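Long-range contacts in cell division control protein Cdc48 (Mycobacterium smegmatis, PDB 5E7P), which probably binds and hydrolyses ATP as a Cdc48-type AAA ATPase with two nucleotide-binding modules, and holds ADP in both of them here: residues V522-C530 and L730-F741; L685-L696 and A722-L730. One frame throughout, in Å; residues are numbered along the deposited sequence.

Contact 1 (V522-C530 and L730-F741). With ADP (adenosine-5'-diphosphate), chain D.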
loop_
_atom_site.group_PDB
_atom_site.type_symbol
_atom_site.label_atom_id
_atom_site.label_comp_id
_atom_site.label_asym_id
_atom_site.label_seq_id
_atom_site.Cartn_x
_atom_site.Cartn_y
_atom_site.Cartn_z
ATOM N N VAL A 522 9.731 18.126 -13.583
ATOM C CA VAL A 522 8.380 18.640 -13.744
ATOM C C VAL A 522 7.881 19.354 -12.492
ATOM O O VAL A 522 7.961 18.817 -11.386
ATOM C CB VAL A 522 7.402 17.502 -14.091
ATOM C CG1 VAL A 522 5.976 18.032 -14.182
ATOM C CG2 VAL A 522 7.817 16.828 -15.394
ATOM N N LEU A 523 7.374 20.571 -12.671
ATOM C CA LEU A 523 6.663 21.259 -11.600
ATOM C C LEU A 523 5.168 21.278 -11.888
ATOM O O LEU A 523 4.708 21.945 -12.814
ATOM C CB LEU A 523 7.169 22.687 -11.407
ATOM C CG LEU A 523 6.392 23.438 -10.318
ATOM C CD1 LEU A 523 6.653 22.831 -8.949
ATOM C CD2 LEU A 523 6.703 24.925 -10.321
ATOM N N LEU A 524 4.416 20.536 -11.086
ATOM C CA LEU A 524 2.976 20.442 -11.243
ATOM C C LEU A 524 2.310 21.377 -10.240
ATOM O O LEU A 524 2.538 21.264 -9.038
ATOM C CB LEU A 524 2.535 19.001 -10.998
ATOM C CG LEU A 524 1.177 18.553 -11.529
ATOM C CD1 LEU A 524 1.112 18.712 -13.030
ATOM C CD2 LEU A 524 0.950 17.112 -11.153
ATOM N N TYR A 525 1.501 22.311 -10.725
ATOM C CA TYR A 525 0.885 23.296 -9.839
ATOM C C TYR A 525 -0.530 23.678 -10.258
ATOM O O TYR A 525 -0.829 23.822 -11.445
ATOM C CB TYR A 525 1.759 24.552 -9.732
ATOM C CG TYR A 525 1.986 25.252 -11.054
ATOM C CD1 TYR A 525 3.048 24.896 -11.877
ATOM C CD2 TYR A 525 1.137 26.264 -11.479
ATOM C CE1 TYR A 525 3.256 25.530 -13.084
ATOM C CE2 TYR A 525 1.338 26.902 -12.683
ATOM C CZ TYR A 525 2.399 26.531 -13.483
ATOM O OH TYR A 525 2.604 27.165 -14.686
ATOM N N GLY A 526 -1.397 23.844 -9.267
ATOM C CA GLY A 526 -2.760 24.272 -9.509
ATOM C C GLY A 526 -3.465 24.604 -8.211
ATOM O O GLY A 526 -2.919 24.368 -7.134
ATOM N N PRO A 527 -4.682 25.160 -8.303
ATOM C CA PRO A 527 -5.487 25.464 -7.116
ATOM C C PRO A 527 -5.878 24.182 -6.390
ATOM O O PRO A 527 -5.939 23.127 -7.023
ATOM C CB PRO A 527 -6.725 26.152 -7.700
ATOM C CG PRO A 527 -6.801 25.670 -9.107
ATOM C CD PRO A 527 -5.387 25.487 -9.553
ATOM N N PRO A 528 -6.129 24.267 -5.073
ATOM C CA PRO A 528 -6.455 23.094 -4.254
ATOM C C PRO A 528 -7.702 22.364 -4.743
ATOM O O PRO A 528 -8.590 22.977 -5.337
ATOM C CB PRO A 528 -6.719 23.697 -2.869
ATOM C CG PRO A 528 -5.980 24.986 -2.869
ATOM C CD PRO A 528 -6.083 25.501 -4.269
ATOM N N GLY A 529 -7.754 21.060 -4.490
ATOM C CA GLY A 529 -8.907 20.249 -4.833
ATOM C C GLY A 529 -9.149 20.103 -6.322
ATOM O O GLY A 529 -10.289 19.944 -6.754
ATOM N N CYS A 530 -8.079 20.146 -7.111
ATOM C CA CYS A 530 -8.200 20.024 -8.561
ATOM C C CYS A 530 -7.435 18.826 -9.117
ATOM O O CYS A 530 -7.380 18.623 -10.331
ATOM C CB CYS A 530 -7.755 21.312 -9.247
ATOM S SG CYS A 530 -8.834 22.708 -8.905
ATOM N N LEU A 730 -13.231 27.985 -5.259
ATOM C CA LEU A 730 -12.196 28.594 -6.091
ATOM C C LEU A 730 -12.214 30.124 -6.088
ATOM O O LEU A 730 -13.259 30.748 -6.282
ATOM C CB LEU A 730 -12.303 28.077 -7.525
ATOM C CG LEU A 730 -12.076 26.576 -7.714
ATOM C CD1 LEU A 730 -12.558 26.136 -9.085
ATOM C CD2 LEU A 730 -10.608 26.234 -7.525
ATOM N N ASP A 731 -11.042 30.716 -5.865
ATOM C CA ASP A 731 -10.861 32.161 -5.959
ATOM C C ASP A 731 -10.374 32.509 -7.365
ATOM O O ASP A 731 -9.267 32.135 -7.749
ATOM C CB ASP A 731 -9.845 32.636 -4.914
ATOM C CG ASP A 731 -9.768 34.156 -4.804
ATOM O OD1 ASP A 731 -10.078 34.861 -5.788
ATOM O OD2 ASP A 731 -9.384 34.648 -3.721
ATOM N N PRO A 732 -11.204 33.232 -8.133
ATOM C CA PRO A 732 -10.902 33.616 -9.518
ATOM C C PRO A 732 -9.624 34.443 -9.645
ATOM O O PRO A 732 -8.970 34.398 -10.687
ATOM C CB PRO A 732 -12.115 34.463 -9.917
ATOM C CG PRO A 732 -13.210 33.989 -9.027
ATOM C CD PRO A 732 -12.547 33.675 -7.722
ATOM N N ALA A 733 -9.280 35.190 -8.600
ATOM C CA ALA A 733 -8.060 35.988 -8.603
ATOM C C ALA A 733 -6.836 35.100 -8.410
ATOM O O ALA A 733 -5.826 35.258 -9.099
ATOM C CB ALA A 733 -8.121 37.058 -7.525
ATOM N N GLN A 734 -6.933 34.164 -7.471
ATOM C CA GLN A 734 -5.844 33.231 -7.201
ATOM C C GLN A 734 -5.667 32.241 -8.347
ATOM O O GLN A 734 -4.552 31.811 -8.639
ATOM C CB GLN A 734 -6.077 32.489 -5.883
ATOM C CG GLN A 734 -6.099 33.400 -4.667
ATOM C CD GLN A 734 -6.090 32.633 -3.357
ATOM O OE1 GLN A 734 -7.091 32.029 -2.969
ATOM N NE2 GLN A 734 -4.952 32.653 -2.667
ATOM N N VAL A 735 -6.774 31.882 -8.989
ATOM C CA VAL A 735 -6.729 31.005 -10.152
ATOM C C VAL A 735 -6.038 31.723 -11.305
ATOM O O VAL A 735 -5.242 31.130 -12.039
ATOM C CB VAL A 735 -8.142 30.546 -10.572
ATOM C CG1 VAL A 735 -8.126 29.948 -11.975
ATOM C CG2 VAL A 735 -8.692 29.545 -9.567
ATOM N N GLU A 736 -6.335 33.011 -11.447
ATOM C CA GLU A 736 -5.694 33.839 -12.459
ATOM C C GLU A 736 -4.204 33.968 -12.160
ATOM O O GLU A 736 -3.372 33.944 -13.067
ATOM C CB GLU A 736 -6.337 35.227 -12.499
ATOM C CG GLU A 736 -6.075 35.997 -13.782
ATOM C CD GLU A 736 -6.841 35.432 -14.966
ATOM O OE1 GLU A 736 -6.456 35.722 -16.120
ATOM O OE2 GLU A 736 -7.835 34.705 -14.743
ATOM N N SER A 737 -3.879 34.098 -10.878
ATOM C CA SER A 737 -2.497 34.254 -10.439
ATOM C C SER A 737 -1.646 33.023 -10.759
ATOM O O SER A 737 -0.459 33.139 -11.063
ATOM C CB SER A 737 -2.453 34.552 -8.939
ATOM O OG SER A 737 -1.134 34.842 -8.512
ATOM N N LEU A 738 -2.257 31.844 -10.690
ATOM C CA LEU A 738 -1.555 30.602 -10.988
ATOM C C LEU A 738 -1.387 30.398 -12.487
ATOM O O LEU A 738 -0.362 29.890 -12.941
ATOM C CB LEU A 738 -2.296 29.407 -10.386
ATOM C CG LEU A 738 -2.336 29.324 -8.864
ATOM C CD1 LEU A 738 -3.016 28.044 -8.425
ATOM C CD2 LEU A 738 -0.932 29.409 -8.303
ATOM N N ARG A 739 -2.398 30.794 -13.253
ATOM C CA ARG A 739 -2.368 30.629 -14.702
ATOM C C ARG A 739 -1.307 31.520 -15.344
ATOM O O ARG A 739 -0.690 31.144 -16.342
ATOM C CB ARG A 739 -3.745 30.926 -15.306
ATOM C CG ARG A 739 -3.852 30.591 -16.786
ATOM C CD ARG A 739 -5.211 30.964 -17.358
ATOM N NE ARG A 739 -6.302 30.183 -16.779
ATOM C CZ ARG A 739 -7.204 30.670 -15.933
ATOM N NH1 ARG A 739 -7.148 31.943 -15.564
ATOM N NH2 ARG A 739 -8.164 29.887 -15.458
ATOM N N GLU A 740 -1.095 32.696 -14.760
ATOM C CA GLU A 740 -0.122 33.653 -15.280
ATOM C C GLU A 740 1.306 33.353 -14.829
ATOM O O GLU A 740 2.255 33.955 -15.330
ATOM C CB GLU A 740 -0.496 35.077 -14.863
ATOM C CG GLU A 740 -1.692 35.659 -15.593
ATOM C CD GLU A 740 -1.986 37.085 -15.167
ATOM O OE1 GLU A 740 -1.395 37.537 -14.163
ATOM O OE2 GLU A 740 -2.806 37.753 -15.836
ATOM N N PHE A 741 1.453 32.425 -13.888
ATOM C CA PHE A 741 2.750 32.141 -13.275
ATOM C C PHE A 741 3.851 31.788 -14.276
ATOM O O PHE A 741 4.974 32.280 -14.166
ATOM C CB PHE A 741 2.627 31.035 -12.220
ATOM C CG PHE A 741 3.944 30.615 -11.632
ATOM C CD1 PHE A 741 4.544 31.369 -10.638
ATOM C CD2 PHE A 741 4.588 29.471 -12.078
ATOM C CE1 PHE A 741 5.759 30.989 -10.098
ATOM C CE2 PHE A 741 5.803 29.088 -11.545
ATOM C CZ PHE A 741 6.390 29.847 -10.552
HETATM P PB ADP D . -4.599 19.409 -3.571
HETATM O O1B ADP D . -5.715 19.940 -2.706
HETATM O O2B ADP D . -3.276 19.330 -2.848
HETATM O O3B ADP D . -4.519 20.044 -4.941
HETATM P PA ADP D . -5.862 17.293 -5.040
HETATM O O1A ADP D . -6.242 18.438 -5.947
HETATM O O2A ADP D . -5.128 16.102 -5.593
HETATM O O3A ADP D . -5.003 17.858 -3.795
HETATM O "O5'" ADP D . -7.218 16.727 -4.383
HETATM C "C5'" ADP D . -7.216 15.554 -3.573
HETATM C "C4'" ADP D . -8.625 14.968 -3.546
HETATM O "O4'" ADP D . -9.477 15.647 -4.474
HETATM C "C3'" ADP D . -8.625 13.501 -3.940
HETATM O "O3'" ADP D . -8.743 12.665 -2.787
HETATM C "C2'" ADP D . -9.823 13.326 -4.851
HETATM O "O2'" ADP D . -10.859 12.605 -4.175
HETATM C "C1'" ADP D . -10.309 14.726 -5.189
HETATM N N9 ADP D . -10.135 14.932 -6.647
HETATM C C8 ADP D . -9.325 15.847 -7.211
HETATM N N7 ADP D . -9.379 15.785 -8.565
HETATM C C5 ADP D . -10.243 14.808 -8.889
HETATM C C6 ADP D . -10.761 14.223 -10.146
HETATM N N6 ADP D . -10.350 14.689 -11.349
HETATM N N1 ADP D . -11.654 13.213 -10.050
HETATM C C2 ADP D . -12.060 12.747 -8.854
HETATM N N3 ADP D . -11.634 13.230 -7.672
HETATM C C4 ADP D . -10.740 14.246 -7.622
#

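Contact 2 (L685-L696 and A722-L730). With ADP (adenosine-5'-diphosphate), chain D.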
loop_
_atom_site.group_PDB
_atom_site.type_symbol
_atom_site.label_atom_id
_atom_site.label_comp_id
_atom_site.label_asym_id
_atom_site.label_seq_id
_atom_site.Cartn_x
_atom_site.Cartn_y
_atom_site.Cartn_z
ATOM N N LEU A 685 -22.011 24.850 -12.262
ATOM C CA LEU A 685 -21.061 24.673 -11.162
ATOM C C LEU A 685 -19.741 25.413 -11.359
ATOM O O LEU A 685 -18.679 24.884 -11.039
ATOM C CB LEU A 685 -20.779 23.187 -10.921
ATOM C CG LEU A 685 -21.882 22.341 -10.287
ATOM C CD1 LEU A 685 -21.397 20.914 -10.086
ATOM C CD2 LEU A 685 -22.340 22.946 -8.970
ATOM N N ASP A 686 -19.803 26.633 -11.876
ATOM C CA ASP A 686 -18.604 27.451 -11.997
ATOM C C ASP A 686 -18.096 27.824 -10.605
ATOM O O ASP A 686 -18.875 28.225 -9.738
ATOM C CB ASP A 686 -18.890 28.709 -12.820
ATOM C CG ASP A 686 -17.623 29.383 -13.322
ATOM O OD1 ASP A 686 -17.024 28.875 -14.297
ATOM O OD2 ASP A 686 -17.228 30.420 -12.745
ATOM N N GLY A 687 -16.794 27.674 -10.388
ATOM C CA GLY A 687 -16.201 27.971 -9.097
ATOM C C GLY A 687 -16.048 26.733 -8.234
ATOM O O GLY A 687 -15.393 26.764 -7.193
ATOM N N TYR A 688 -16.662 25.636 -8.664
ATOM C CA TYR A 688 -16.512 24.360 -7.977
ATOM C C TYR A 688 -15.259 23.636 -8.457
ATOM O O TYR A 688 -15.106 23.367 -9.649
ATOM C CB TYR A 688 -17.740 23.474 -8.207
ATOM C CG TYR A 688 -18.933 23.833 -7.354
ATOM C CD1 TYR A 688 -19.621 25.024 -7.549
ATOM C CD2 TYR A 688 -19.376 22.976 -6.356
ATOM C CE1 TYR A 688 -20.711 25.354 -6.766
ATOM C CE2 TYR A 688 -20.465 23.296 -5.572
ATOM C CZ TYR A 688 -21.129 24.485 -5.782
ATOM O OH TYR A 688 -22.213 24.803 -5.001
ATOM N N SER A 689 -14.364 23.322 -7.527
ATOM C CA SER A 689 -13.185 22.532 -7.847
ATOM C C SER A 689 -13.606 21.087 -8.068
ATOM O O SER A 689 -14.778 20.741 -7.897
ATOM C CB SER A 689 -12.163 22.599 -6.714
ATOM O OG SER A 689 -12.609 21.851 -5.594
ATOM N N ALA A 690 -12.650 20.246 -8.447
ATOM C CA ALA A 690 -12.916 18.827 -8.637
ATOM C C ALA A 690 -13.418 18.199 -7.338
ATOM O O ALA A 690 -14.386 17.438 -7.337
ATOM C CB ALA A 690 -11.657 18.108 -9.133
ATOM N N ALA A 691 -12.753 18.527 -6.236
ATOM C CA ALA A 691 -13.140 18.015 -4.926
ATOM C C ALA A 691 -14.537 18.499 -4.539
ATOM O O ALA A 691 -15.307 17.764 -3.922
ATOM C CB ALA A 691 -12.112 18.415 -3.863
ATOM N N ASP A 692 -14.859 19.733 -4.913
ATOM C CA ASP A 692 -16.179 20.292 -4.632
ATOM C C ASP A 692 -17.284 19.512 -5.337
ATOM O O ASP A 692 -18.354 19.288 -4.768
ATOM C CB ASP A 692 -16.246 21.765 -5.038
ATOM C CG ASP A 692 -15.510 22.671 -4.074
ATOM O OD1 ASP A 692 -15.451 22.338 -2.868
ATOM O OD2 ASP A 692 -14.995 23.717 -4.521
ATOM N N CYS A 693 -17.018 19.104 -6.576
ATOM C CA CYS A 693 -17.986 18.338 -7.355
ATOM C C CYS A 693 -18.218 16.963 -6.734
ATOM O O CYS A 693 -19.356 16.514 -6.604
ATOM C CB CYS A 693 -17.519 18.187 -8.807
ATOM S SG CYS A 693 -17.329 19.741 -9.712
ATOM N N VAL A 694 -17.126 16.300 -6.365
ATOM C CA VAL A 694 -17.187 15.000 -5.704
ATOM C C VAL A 694 -17.986 15.092 -4.404
ATOM O O VAL A 694 -18.749 14.183 -4.061
ATOM C CB VAL A 694 -15.762 14.462 -5.411
ATOM C CG1 VAL A 694 -15.815 13.200 -4.563
ATOM C CG2 VAL A 694 -15.015 14.206 -6.715
ATOM N N ALA A 695 -17.822 16.204 -3.694
ATOM C CA ALA A 695 -18.520 16.417 -2.429
ATOM C C ALA A 695 -19.997 16.742 -2.643
ATOM O O ALA A 695 -20.834 16.450 -1.789
ATOM C CB ALA A 695 -17.843 17.518 -1.625
ATOM N N LEU A 696 -20.312 17.350 -3.783
ATOM C CA LEU A 696 -21.696 17.677 -4.109
ATOM C C LEU A 696 -22.505 16.413 -4.393
ATOM O O LEU A 696 -23.689 16.340 -4.071
ATOM C CB LEU A 696 -21.767 18.635 -5.301
ATOM C CG LEU A 696 -23.170 19.119 -5.680
ATOM C CD1 LEU A 696 -23.820 19.861 -4.522
ATOM C CD2 LEU A 696 -23.141 19.994 -6.926
ATOM N N ALA A 722 -28.216 20.096 -1.401
ATOM C CA ALA A 722 -26.796 19.803 -1.244
ATOM C C ALA A 722 -25.939 21.023 -1.567
ATOM O O ALA A 722 -24.926 21.271 -0.911
ATOM C CB ALA A 722 -26.399 18.627 -2.123
ATOM N N ARG A 723 -26.362 21.788 -2.570
ATOM C CA ARG A 723 -25.632 22.981 -2.991
ATOM C C ARG A 723 -25.645 24.083 -1.937
ATOM O O ARG A 723 -24.887 25.048 -2.031
ATOM C CB ARG A 723 -26.190 23.523 -4.309
ATOM C CG ARG A 723 -25.966 22.614 -5.503
ATOM C CD ARG A 723 -26.227 23.352 -6.800
ATOM N NE ARG A 723 -25.364 24.521 -6.925
ATOM C CZ ARG A 723 -25.364 25.340 -7.970
ATOM N NH1 ARG A 723 -26.184 25.116 -8.989
ATOM N NH2 ARG A 723 -24.544 26.382 -7.997
ATOM N N GLU A 724 -26.512 23.946 -0.938
ATOM C CA GLU A 724 -26.578 24.923 0.141
ATOM C C GLU A 724 -25.418 24.729 1.111
ATOM O O GLU A 724 -24.910 25.695 1.681
ATOM C CB GLU A 724 -27.914 24.827 0.880
ATOM C CG GLU A 724 -29.128 25.056 -0.005
ATOM C CD GLU A 724 -30.439 24.933 0.753
ATOM O OE1 GLU A 724 -30.402 24.692 1.981
ATOM O OE2 GLU A 724 -31.507 25.077 0.117
ATOM N N THR A 725 -24.999 23.480 1.290
ATOM C CA THR A 725 -23.891 23.167 2.189
ATOM C C THR A 725 -22.565 23.033 1.440
ATOM O O THR A 725 -21.506 23.350 1.982
ATOM C CB THR A 725 -24.154 21.884 3.004
ATOM O OG1 THR A 725 -24.164 20.748 2.130
ATOM C CG2 THR A 725 -25.488 21.976 3.728
ATOM N N VAL A 726 -22.624 22.561 0.199
ATOM C CA VAL A 726 -21.424 22.441 -0.623
ATOM C C VAL A 726 -21.268 23.659 -1.531
ATOM O O VAL A 726 -21.927 23.771 -2.566
ATOM C CB VAL A 726 -21.435 21.158 -1.473
ATOM C CG1 VAL A 726 -20.135 21.032 -2.252
ATOM C CG2 VAL A 726 -21.652 19.939 -0.587
ATOM N N ARG A 727 -20.385 24.567 -1.133
ATOM C CA ARG A 727 -20.226 25.844 -1.816
ATOM C C ARG A 727 -19.007 25.845 -2.737
ATOM O O ARG A 727 -18.120 25.006 -2.591
ATOM C CB ARG A 727 -20.114 26.970 -0.781
ATOM C CG ARG A 727 -21.292 27.046 0.174
ATOM C CD ARG A 727 -22.605 27.068 -0.588
ATOM N NE ARG A 727 -22.682 28.195 -1.513
ATOM C CZ ARG A 727 -23.524 28.262 -2.541
ATOM N NH1 ARG A 727 -24.359 27.261 -2.783
ATOM N NH2 ARG A 727 -23.526 29.327 -3.332
ATOM N N PRO A 728 -18.966 26.782 -3.702
ATOM C CA PRO A 728 -17.765 26.933 -4.534
ATOM C C PRO A 728 -16.576 27.409 -3.699
ATOM O O PRO A 728 -16.749 28.250 -2.814
ATOM C CB PRO A 728 -18.175 28.007 -5.550
ATOM C CG PRO A 728 -19.316 28.734 -4.904
ATOM C CD PRO A 728 -20.047 27.688 -4.129
ATOM N N SER A 729 -15.387 26.882 -3.981
ATOM C CA SER A 729 -14.211 27.189 -3.174
ATOM C C SER A 729 -13.121 27.945 -3.936
ATOM O O SER A 729 -12.198 28.488 -3.330
ATOM C CB SER A 729 -13.634 25.906 -2.574
ATOM O OG SER A 729 -13.275 24.992 -3.597
ATOM N N LEU A 730 -13.231 27.985 -5.259
ATOM C CA LEU A 730 -12.196 28.594 -6.091
ATOM C C LEU A 730 -12.214 30.124 -6.088
ATOM O O LEU A 730 -13.259 30.748 -6.282
ATOM C CB LEU A 730 -12.303 28.077 -7.525
ATOM C CG LEU A 730 -12.076 26.576 -7.714
ATOM C CD1 LEU A 730 -12.558 26.136 -9.085
ATOM C CD2 LEU A 730 -10.608 26.234 -7.525
HETATM P PB ADP D . -4.599 19.409 -3.571
HETATM O O1B ADP D . -5.715 19.940 -2.706
HETATM O O2B ADP D . -3.276 19.330 -2.848
HETATM O O3B ADP D . -4.519 20.044 -4.941
HETATM P PA ADP D . -5.862 17.293 -5.040
HETATM O O1A ADP D . -6.242 18.438 -5.947
HETATM O O2A ADP D . -5.128 16.102 -5.593
HETATM O O3A ADP D . -5.003 17.858 -3.795
HETATM O "O5'" ADP D . -7.218 16.727 -4.383
HETATM C "C5'" ADP D . -7.216 15.554 -3.573
HETATM C "C4'" ADP D . -8.625 14.968 -3.546
HETATM O "O4'" ADP D . -9.477 15.647 -4.474
HETATM C "C3'" ADP D . -8.625 13.501 -3.940
HETATM O "O3'" ADP D . -8.743 12.665 -2.787
HETATM C "C2'" ADP D . -9.823 13.326 -4.851
HETATM O "O2'" ADP D . -10.859 12.605 -4.175
HETATM C "C1'" ADP D . -10.309 14.726 -5.189
HETATM N N9 ADP D . -10.135 14.932 -6.647
HETATM C C8 ADP D . -9.325 15.847 -7.211
HETATM N N7 ADP D . -9.379 15.785 -8.565
HETATM C C5 ADP D . -10.243 14.808 -8.889
HETATM C C6 ADP D . -10.761 14.223 -10.146
HETATM N N6 ADP D . -10.350 14.689 -11.349
HETATM N N1 ADP D . -11.654 13.213 -10.050
HETATM C C2 ADP D . -12.060 12.747 -8.854
HETATM N N3 ADP D . -11.634 13.230 -7.672
HETATM C C4 ADP D . -10.740 14.246 -7.622
#

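Contact 1 (V522-C530 and L730-F741)
Y525 and F741 meet through different chi1 settings: CG of Y525 lies between its backbone N and carbonyl carbon (60°), whereas CG of F741 is anti to its backbone N (175°). The two rings form a T-shaped (edge-to-face) pair, with planes at 71° and centroids 5.4 Å apart; the CD2 edge of F741 comes over one face of the tyrosine, F741 CD2 lying 3.9 Å from Y525 CZ. The tyrosine edge also meets the L738 carbonyl, L738 O lying near the ring plane, 3.4 Å from Y525 CE2. Beyond this pair, L523 CD2 comes obliquely to F741, 4.4 Å from F741 CE2. Where strand gives way to loop, L738 points at the backbone and its CD1 branch rests on the G526-P527 peptide; the same methyl packs on the proline ring, 3.7 Å from P527 CD. L730, ahead of the helix, takes the other end of that ring: its CD2 branch sits 3.9 Å from P527 CB and also touches C530 SG. V735 CG2 fills in beside P527 CG. The interface is thus apolar. The helix it uses starts with an N-cap, D731 OD1 accepting from A733 N at 2.9 Å. G526 to C530 form the first part of the P-loop (Walker A), whose other side faces the nucleotide: G529 N donates to ADP O1B at 2.9 Å, and C530 N weakly to O1A. Helix 732-739 therefore packs behind the phosphate-binding loop, away from the phosphates. Strand 521-525 runs between strands 623-629 and 645-650 of the parallel sheet; L648 of the latter also touches Y525 and F741, and R739 forms a salt bridge with E652 just past its end.

Contact 2 (L685-L696 and A722-L730)
The contact belongs to the AAA+ lid domain, where the turn and first residues of helix 690-707 meet the chain leaving helix 716-725, with G687, Y688 and D692 facing V726 to L730. A type II turn from L685 to Y688 presents G687 O to the loop that follows helix 716-725; L730 N donates to it in the carbonyl plane at 3.1 Å, nearly straight at 162°, and S729 N adds a weak bond. Y688 lies between layers: P728 N lies over one face of its ring, toward the rim, and L685 CD2 over the centre of the opposite face. Its hydroxyl donates to V726 O at 2.7 Å, in the plane of that carbonyl. The guanidinium of R723 stands almost upright to the ring, planes 83° apart, and L685 CD2 lies over one of its faces. Further along the helix, L696 has CG anti to its backbone N (-176°), which sends the side chain toward A722, where L696 CD1 comes within 3.7 Å of A722 CB and against R723 CG. V726 CG1 packs on D692 O and A695 CB. S689 and D692 make a capping box: D692 N donates to S689 OG at 3.2 Å, and S689 N to D692 OD2 at 3.1 Å. S729 also turns to that oxygen; its OG is modelled too close for the length to be trusted, and S729 N bonds it weakly. The S689 N-H and the helix start probably favour the ionised carboxylate of D692; its direct link to S729 is less certain.

Overall arrangement
The two contacts lie about 17 Å apart, centre to centre, in the second ATPase module, and both border the same ADP. Contact 2 falls between the two segments of contact 1 along the chain, which runs from strand 521-525 and the P-loop through the sheet to the lid helices 690-707 and 716-725, then by way of L730, common to both, into helix 732-739. That last helix returns from the lid to the nucleotide-binding core. The contacts also meet directly, G529 O lying 2.9 Å from A691 N, a probable hydrogen bond. P-loop and lid thus meet at one nucleotide, with the C-terminal helix backing the P-loop, consistent with coupling between nucleotide state and lid position.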